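Local atomic coordinates of ribosomal RNA small subunit methyltransferase E (Neisseria gonorrhoeae, PDB entry 5VM8), a protein that probably methylates N3 of a specific uridine in 16S ribosomal RNA, using S-adenosyl methionine as the methyl donor. Residues Leu185-Val199 and Pro234-Gly246. Sequence-based numbering, arbitrary orientation.
Sequences LGDIRHPSGAIVFMV and PLAAIAAMQTLWG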
ATOM      1  N   LEU A 185      -8.320  19.804   3.667  1.00 56.58           N
ATOM      2  CA  LEU A 185      -7.383  18.925   4.353  1.00 52.38           C
ATOM      3  C   LEU A 185      -6.342  19.718   5.120  1.00 57.06           C
ATOM      4  O   LEU A 185      -5.886  19.278   6.180  1.00 63.86           O
ATOM      5  CB  LEU A 185      -6.711  18.014   3.329  1.00 48.87           C
ATOM      6  CG  LEU A 185      -5.809  16.882   3.781  1.00 44.63           C
ATOM      7  CD1 LEU A 185      -6.571  15.867   4.598  1.00 43.45           C
ATOM      8  CD2 LEU A 185      -5.208  16.258   2.536  1.00 37.64           C
ATOM      9  N   GLY A 186      -5.936  20.879   4.601  1.00 60.17           N
ATOM     10  CA  GLY A 186      -4.989  21.692   5.340  1.00 61.94           C
ATOM     11  C   GLY A 186      -5.606  22.346   6.560  1.00 68.89           C
ATOM     12  O   GLY A 186      -4.938  22.510   7.588  1.00 75.89           O
ATOM     13  N   ASP A 187      -6.894  22.672   6.490  1.00 70.01           N
ATOM     14  CA  ASP A 187      -7.605  23.358   7.566  1.00 70.54           C
ATOM     15  C   ASP A 187      -8.046  22.427   8.688  1.00 68.89           C
ATOM     16  O   ASP A 187      -8.774  22.881   9.570  1.00 72.98           O
ATOM     17  CB  ASP A 187      -8.829  24.093   7.016  1.00 71.28           C
ATOM     18  CG  ASP A 187      -8.465  25.176   6.031  1.00 79.51           C
ATOM     19  OD1 ASP A 187      -7.368  25.753   6.145  1.00 83.97           O
ATOM     20  OD2 ASP A 187      -9.284  25.460   5.137  1.00 83.70           O
ATOM     21  N   ILE A 188      -7.645  21.145   8.677  1.00 67.78           N
ATOM     22  CA  ILE A 188      -8.030  20.219   9.740  1.00 64.71           C
ATOM     23  C   ILE A 188      -7.080  20.395  10.906  1.00 65.80           C
ATOM     24  O   ILE A 188      -5.949  20.856  10.744  1.00 67.41           O
ATOM     25  CB  ILE A 188      -8.034  18.731   9.311  1.00 59.88           C
ATOM     26  CG1 ILE A 188      -6.609  18.183   9.311  1.00 54.81           C
ATOM     27  CG2 ILE A 188      -8.770  18.470   7.997  1.00 55.25           C
ATOM     28  CD1 ILE A 188      -6.531  16.688   9.307  1.00 47.23           C
ATOM     29  N   ARG A 189      -7.578  20.064  12.099  1.00 68.87           N
ATOM     30  CA  ARG A 189      -6.752  20.082  13.294  1.00 66.50           C
ATOM     31  C   ARG A 189      -5.487  19.292  13.007  1.00 70.99           C
ATOM     32  O   ARG A 189      -5.541  18.228  12.390  1.00 71.48           O
ATOM     33  CB  ARG A 189      -7.520  19.454  14.460  1.00 59.67           C
ATOM     34  CG  ARG A 189      -7.036  19.820  15.832  1.00 67.37           C
ATOM     35  CD  ARG A 189      -7.505  18.831  16.906  1.00 70.15           C
ATOM     36  NE  ARG A 189      -8.828  19.119  17.469  1.00 60.08           N
ATOM     37  CZ  ARG A 189      -9.058  19.976  18.455  1.00 62.28           C
ATOM     38  NH1 ARG A 189      -8.055  20.659  18.988  1.00 73.93           N
ATOM     39  NH2 ARG A 189     -10.296  20.158  18.907  1.00 66.29           N
ATOM     40  N   HIS A 190      -4.343  19.846  13.401  1.00 76.21           N
ATOM     41  CA  HIS A 190      -3.069  19.203  13.123  1.00 79.78           C
ATOM     42  C   HIS A 190      -3.087  17.783  13.658  1.00 73.09           C
ATOM     43  O   HIS A 190      -3.315  17.584  14.859  1.00 79.88           O
ATOM     44  CB  HIS A 190      -1.916  19.986  13.752  1.00 94.26           C
ATOM     45  CG  HIS A 190      -0.565  19.614  13.209  1.00 99.78           C
ATOM     46  ND1 HIS A 190       0.176  18.561  13.707  1.00 99.95           N
ATOM     47  CD2 HIS A 190       0.172  20.150  12.209  1.00 99.98           C
ATOM     48  CE1 HIS A 190       1.309  18.465  13.035  1.00100.29           C
ATOM     49  NE2 HIS A 190       1.333  19.419  12.121  1.00101.17           N
ATOM     50  N   PRO A 191      -2.915  16.768  12.823  1.00 71.83           N
ATOM     51  CA  PRO A 191      -2.932  15.395  13.326  1.00 68.01           C
ATOM     52  C   PRO A 191      -1.743  15.165  14.237  1.00 69.41           C
ATOM     53  O   PRO A 191      -0.632  15.608  13.954  1.00 76.21           O
ATOM     54  CB  PRO A 191      -2.863  14.531  12.061  1.00 68.95           C
ATOM     55  CG  PRO A 191      -2.378  15.452  10.970  1.00 74.35           C
ATOM     56  CD  PRO A 191      -2.824  16.835  11.349  1.00 76.37           C
ATOM     57  N   SER A 192      -1.990  14.507  15.360  1.00 77.01           N
ATOM     58  CA  SER A 192      -0.903  14.214  16.284  1.00 88.14           C
ATOM     59  C   SER A 192      -0.334  12.823  16.056  1.00 87.60           C
ATOM     60  O   SER A 192       0.872  12.618  16.216  1.00 97.15           O
ATOM     61  CB  SER A 192      -1.362  14.385  17.744  1.00 92.01           C
ATOM     62  OG  SER A 192      -1.877  13.186  18.296  1.00 89.41           O
ATOM     63  N   GLY A 193      -1.174  11.858  15.700  1.00 78.28           N
ATOM     64  CA  GLY A 193      -0.685  10.510  15.500  1.00 78.34           C
ATOM     65  C   GLY A 193      -1.012   9.920  14.144  1.00 73.57           C
ATOM     66  O   GLY A 193      -0.615  10.461  13.108  1.00 74.65           O
ATOM     67  N   ALA A 194      -1.750   8.817  14.134  1.00 67.88           N
ATOM     68  CA  ALA A 194      -2.002   8.127  12.886  1.00 60.61           C
ATOM     69  C   ALA A 194      -3.193   8.752  12.161  1.00 56.15           C
ATOM     70  O   ALA A 194      -4.067   9.390  12.765  1.00 57.95           O
ATOM     71  CB  ALA A 194      -2.232   6.642  13.140  1.00 45.64           C
ATOM     72  N   ILE A 195      -3.224   8.533  10.848  1.00 51.33           N
ATOM     73  CA  ILE A 195      -4.277   9.007   9.959  1.00 50.48           C
ATOM     74  C   ILE A 195      -4.981   7.803   9.348  1.00 49.86           C
ATOM     75  O   ILE A 195      -4.336   6.844   8.911  1.00 44.85           O
ATOM     76  CB  ILE A 195      -3.717   9.913   8.845  1.00 50.63           C
ATOM     77  CG1 ILE A 195      -3.080  11.167   9.437  1.00 56.97           C
ATOM     78  CG2 ILE A 195      -4.807  10.274   7.823  1.00 42.43           C
ATOM     79  CD1 ILE A 195      -2.198  11.903   8.450  1.00 59.89           C
ATOM     80  N   VAL A 196      -6.309   7.873   9.307  1.00 46.69           N
ATOM     81  CA  VAL A 196      -7.150   6.883   8.660  1.00 39.62           C
ATOM     82  C   VAL A 196      -7.949   7.647   7.627  1.00 40.80           C
ATOM     83  O   VAL A 196      -8.633   8.627   7.951  1.00 40.46           O
ATOM     84  CB  VAL A 196      -8.057   6.142   9.656  1.00 49.50           C
ATOM     85  CG1 VAL A 196      -9.032   5.258   8.915  1.00 46.54           C
ATOM     86  CG2 VAL A 196      -7.203   5.302  10.576  1.00 52.11           C
ATOM     87  N   PHE A 197      -7.861   7.197   6.390  1.00 35.17           N
ATOM     88  CA  PHE A 197      -8.347   7.955   5.263  1.00 40.09           C
ATOM     89  C   PHE A 197      -9.267   7.060   4.449  1.00 41.81           C
ATOM     90  O   PHE A 197      -8.846   5.982   4.025  1.00 44.84           O
ATOM     91  CB  PHE A 197      -7.083   8.396   4.501  1.00 38.48           C
ATOM     92  CG  PHE A 197      -7.314   8.966   3.164  1.00 31.51           C
ATOM     93  CD1 PHE A 197      -8.204  10.000   2.983  1.00 36.13           C
ATOM     94  CD2 PHE A 197      -6.549   8.539   2.098  1.00 30.51           C
ATOM     95  CE1 PHE A 197      -8.381  10.574   1.745  1.00 32.95           C
ATOM     96  CE2 PHE A 197      -6.723   9.096   0.854  1.00 31.87           C
ATOM     97  CZ  PHE A 197      -7.644  10.136   0.686  1.00 34.75           C
ATOM     98  N   MET A 198     -10.495   7.524   4.190  1.00 40.23           N
ATOM     99  CA  MET A 198     -11.540   6.693   3.592  1.00 37.26           C
ATOM    100  C   MET A 198     -11.920   7.208   2.213  1.00 40.03           C
ATOM    101  O   MET A 198     -12.223   8.395   2.045  1.00 42.27           O
ATOM    102  CB  MET A 198     -12.796   6.640   4.423  1.00 49.93           C
ATOM    103  CG  MET A 198     -12.674   5.914   5.708  1.00 62.80           C
ATOM    104  SD  MET A 198     -14.316   5.246   5.978  1.00 67.18           S
ATOM    105  CE  MET A 198     -14.399   4.422   4.381  1.00 59.43           C
ATOM    106  N   VAL A 199     -11.917   6.314   1.231  1.00 33.47           N
ATOM    107  CA  VAL A 199     -12.202   6.697  -0.142  1.00 32.98           C
ATOM    108  C   VAL A 199     -13.283   5.794  -0.720  1.00 37.94           C
ATOM    109  O   VAL A 199     -13.265   4.577  -0.510  1.00 36.56           O
ATOM    110  CB  VAL A 199     -10.924   6.659  -1.009  1.00 28.77           C
ATOM    111  CG1 VAL A 199     -11.230   7.124  -2.403  1.00 31.25           C
ATOM    112  CG2 VAL A 199      -9.859   7.544  -0.371  1.00 36.28           C
ATOM    113  N   PRO A 234      -7.659  10.317  -4.095  1.00 34.34           N
ATOM    114  CA  PRO A 234      -6.895   9.750  -2.966  1.00 33.06           C
ATOM    115  C   PRO A 234      -5.385   9.848  -3.133  1.00 44.85           C
ATOM    116  O   PRO A 234      -4.665  10.045  -2.146  1.00 50.81           O
ATOM    117  CB  PRO A 234      -7.343   8.278  -2.938  1.00 35.44           C
ATOM    118  CG  PRO A 234      -7.909   7.989  -4.315  1.00 27.60           C
ATOM    119  CD  PRO A 234      -8.542   9.308  -4.720  1.00 33.58           C
ATOM    120  N   LEU A 235      -4.876   9.693  -4.355  1.00 44.52           N
ATOM    121  CA  LEU A 235      -3.447   9.858  -4.585  1.00 38.89           C
ATOM    122  C   LEU A 235      -3.012  11.288  -4.281  1.00 39.46           C
ATOM    123  O   LEU A 235      -2.018  11.513  -3.579  1.00 38.44           O
ATOM    124  CB  LEU A 235      -3.096   9.463  -6.020  1.00 41.06           C
ATOM    125  CG  LEU A 235      -3.625   8.071  -6.342  1.00 36.98           C
ATOM    126  CD1 LEU A 235      -3.356   7.708  -7.795  1.00 36.86           C
ATOM    127  CD2 LEU A 235      -3.017   7.065  -5.382  1.00 39.11           C
ATOM    128  N   ALA A 236      -3.740  12.271  -4.818  1.00 37.59           N
ATOM    129  CA  ALA A 236      -3.375  13.659  -4.559  1.00 37.55           C
ATOM    130  C   ALA A 236      -3.408  13.955  -3.068  1.00 34.46           C
ATOM    131  O   ALA A 236      -2.550  14.681  -2.559  1.00 39.07           O
ATOM    132  CB  ALA A 236      -4.294  14.607  -5.332  1.00 35.59           C
ATOM    133  N   ALA A 237      -4.361  13.342  -2.342  1.00 38.23           N
ATOM    134  CA  ALA A 237      -4.529  13.601  -0.916  1.00 29.83           C
ATOM    135  C   ALA A 237      -3.361  13.058  -0.112  1.00 33.33           C
ATOM    136  O   ALA A 237      -2.835  13.746   0.778  1.00 39.66           O
ATOM    137  CB  ALA A 237      -5.854  13.007  -0.430  1.00 36.84           C
ATOM    138  N   ILE A 238      -2.933  11.830  -0.418  1.00 31.65           N
ATOM    139  CA  ILE A 238      -1.796  11.229   0.282  1.00 36.41           C
ATOM    140  C   ILE A 238      -0.524  12.047   0.054  1.00 40.31           C
ATOM    141  O   ILE A 238       0.245  12.291   0.994  1.00 48.11           O
ATOM    142  CB  ILE A 238      -1.626   9.761  -0.157  1.00 32.99           C
ATOM    143  CG1 ILE A 238      -2.866   8.955   0.259  1.00 35.04           C
ATOM    144  CG2 ILE A 238      -0.350   9.154   0.407  1.00 33.21           C
ATOM    145  CD1 ILE A 238      -2.964   7.520  -0.305  1.00 35.79           C
ATOM    146  N   ALA A 239      -0.320  12.540  -1.177  1.00 34.81           N
ATOM    147  CA  ALA A 239       0.825  13.410  -1.447  1.00 41.41           C
ATOM    148  C   ALA A 239       0.705  14.706  -0.662  1.00 43.04           C
ATOM    149  O   ALA A 239       1.697  15.211  -0.113  1.00 46.19           O
ATOM    150  CB  ALA A 239       0.955  13.698  -2.954  1.00 34.78           C
ATOM    151  N   ALA A 240      -0.506  15.264  -0.608  1.00 41.14           N
ATOM    152  CA  ALA A 240      -0.745  16.453   0.204  1.00 44.79           C
ATOM    153  C   ALA A 240      -0.468  16.173   1.679  1.00 47.98           C
ATOM    154  O   ALA A 240       0.071  17.027   2.393  1.00 51.53           O
ATOM    155  CB  ALA A 240      -2.189  16.933   0.011  1.00 38.95           C
ATOM    156  N   MET A 241      -0.831  14.976   2.151  1.00 44.19           N
ATOM    157  CA  MET A 241      -0.561  14.618   3.544  1.00 39.91           C
ATOM    158  C   MET A 241       0.936  14.499   3.801  1.00 41.18           C
ATOM    159  O   MET A 241       1.423  14.913   4.859  1.00 43.55           O
ATOM    160  CB  MET A 241      -1.261  13.302   3.898  1.00 38.85           C
ATOM    161  CG  MET A 241      -2.763  13.374   4.000  1.00 43.03           C
ATOM    162  SD  MET A 241      -3.531  11.736   4.265  1.00 45.95           S
ATOM    163  CE  MET A 241      -5.176  12.132   3.704  1.00 40.46           C
ATOM    164  N   GLN A 242       1.682  13.894   2.862  1.00 42.88           N
ATOM    165  CA  GLN A 242       3.134  13.817   3.023  1.00 41.25           C
ATOM    166  C   GLN A 242       3.786  15.202   2.993  1.00 42.84           C
ATOM    167  O   GLN A 242       4.862  15.393   3.578  1.00 48.05           O
ATOM    168  CB  GLN A 242       3.770  12.917   1.940  1.00 43.67           C
ATOM    169  CG  GLN A 242       3.285  11.441   1.895  1.00 42.79           C
ATOM    170  CD  GLN A 242       3.639  10.611   3.145  1.00 47.70           C
ATOM    171  OE1 GLN A 242       4.212  11.104   4.125  1.00 50.36           O
ATOM    172  NE2 GLN A 242       3.286   9.340   3.101  1.00 46.81           N
ATOM    173  N   THR A 243       3.167  16.168   2.307  1.00 41.23           N
ATOM    174  CA  THR A 243       3.704  17.526   2.238  1.00 41.93           C
ATOM    175  C   THR A 243       3.456  18.296   3.544  1.00 48.67           C
ATOM    176  O   THR A 243       4.337  19.040   4.013  1.00 48.89           O
ATOM    177  CB  THR A 243       3.102  18.248   1.026  1.00 41.35           C
ATOM    178  OG1 THR A 243       3.415  17.521  -0.162  1.00 48.55           O
ATOM    179  CG2 THR A 243       3.611  19.669   0.905  1.00 49.72           C
ATOM    180  N   LEU A 244       2.281  18.098   4.165  1.00 48.59           N
ATOM    181  CA  LEU A 244       1.954  18.772   5.428  1.00 50.73           C
ATOM    182  C   LEU A 244       2.553  18.065   6.642  1.00 45.64           C
ATOM    183  O   LEU A 244       2.975  18.719   7.591  1.00 53.13           O
ATOM    184  CB  LEU A 244       0.435  18.857   5.601  1.00 46.03           C
ATOM    185  CG  LEU A 244      -0.291  19.773   4.625  1.00 46.36           C
ATOM    186  CD1 LEU A 244      -1.787  19.551   4.666  1.00 43.27           C
ATOM    187  CD2 LEU A 244       0.055  21.209   4.977  1.00 42.42           C
ATOM    188  N   TRP A 245       2.557  16.736   6.655  1.00 47.51           N
ATOM    189  CA  TRP A 245       2.905  15.992   7.855  1.00 51.74           C
ATOM    190  C   TRP A 245       3.916  14.873   7.626  1.00 54.09           C
ATOM    191  O   TRP A 245       4.354  14.261   8.608  1.00 59.88           O
ATOM    192  CB  TRP A 245       1.625  15.429   8.517  1.00 54.04           C
ATOM    193  CG  TRP A 245       0.526  16.481   8.607  1.00 52.97           C
ATOM    194  CD1 TRP A 245       0.619  17.694   9.220  1.00 53.91           C
ATOM    195  CD2 TRP A 245      -0.804  16.421   8.051  1.00 46.30           C
ATOM    196  NE1 TRP A 245      -0.552  18.398   9.071  1.00 43.59           N
ATOM    197  CE2 TRP A 245      -1.441  17.642   8.360  1.00 44.87           C
ATOM    198  CE3 TRP A 245      -1.513  15.461   7.330  1.00 45.46           C
ATOM    199  CZ2 TRP A 245      -2.751  17.925   7.978  1.00 43.71           C
ATOM    200  CZ3 TRP A 245      -2.808  15.749   6.943  1.00 47.05           C
ATOM    201  CH2 TRP A 245      -3.415  16.974   7.279  1.00 46.30           C
ATOM    202  N   GLY A 246       4.272  14.560   6.375  1.00 49.21           N
ATOM    203  CA  GLY A 246       5.183  13.459   6.094  1.00 48.72           C
ATOM    204  C   GLY A 246       6.578  13.822   5.597  1.00 52.31           C
ATOM    205  O   GLY A 246       7.117  14.877   5.932  1.00 58.13           O
TER
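W245, just past the end of helix 234-244, inserts its indole among L185, I188, P191 and I195. P191 stands its pyrrolidine on one indole face, CG and CD foremost, in a CH-pi contact, CG 3.5 Å from the centroid of the six-membered ring of W245, while CB of L244 backs the opposite face. I195 CD1 approaches CE3 of W245 at 3.8 Å, and the carbonyl O of L185 meets the indole edge, 3.6 Å from CH2 of W245. The L185 side chain turns to the helix, CD2 packing 4.0 Å from A240 CB and also against M241 CG.

Toward the N-terminal end of the helix segment, F197 of strand 195-199 takes over. A chi1 of 169°, which sets CG opposite the backbone N, carries the F197 ring to the helix, where CZ packs 3.6 Å from A237 CB and P234 CA sits at the ring edge. The extended M241 side chain lays its methyl CE over one face, 3.9 Å from the F197 ring centroid, with SD higher above the same face in a more distant Met-aromatic contact; V199 CG2 covers the other.

The side toward solvent is looser. The poorly ordered H190 receives the indole edge of W245 on its imidazole face, planes at 81°, and L244 CD1 merely brushes G186 CA. No hydrogen bond joins the segments: apolar side chains hold the C-terminal helix, antiparallel to strand 195-199, against the parallel sheet of the SPOUT methyltransferase domain, the fold known for its trefoil knot.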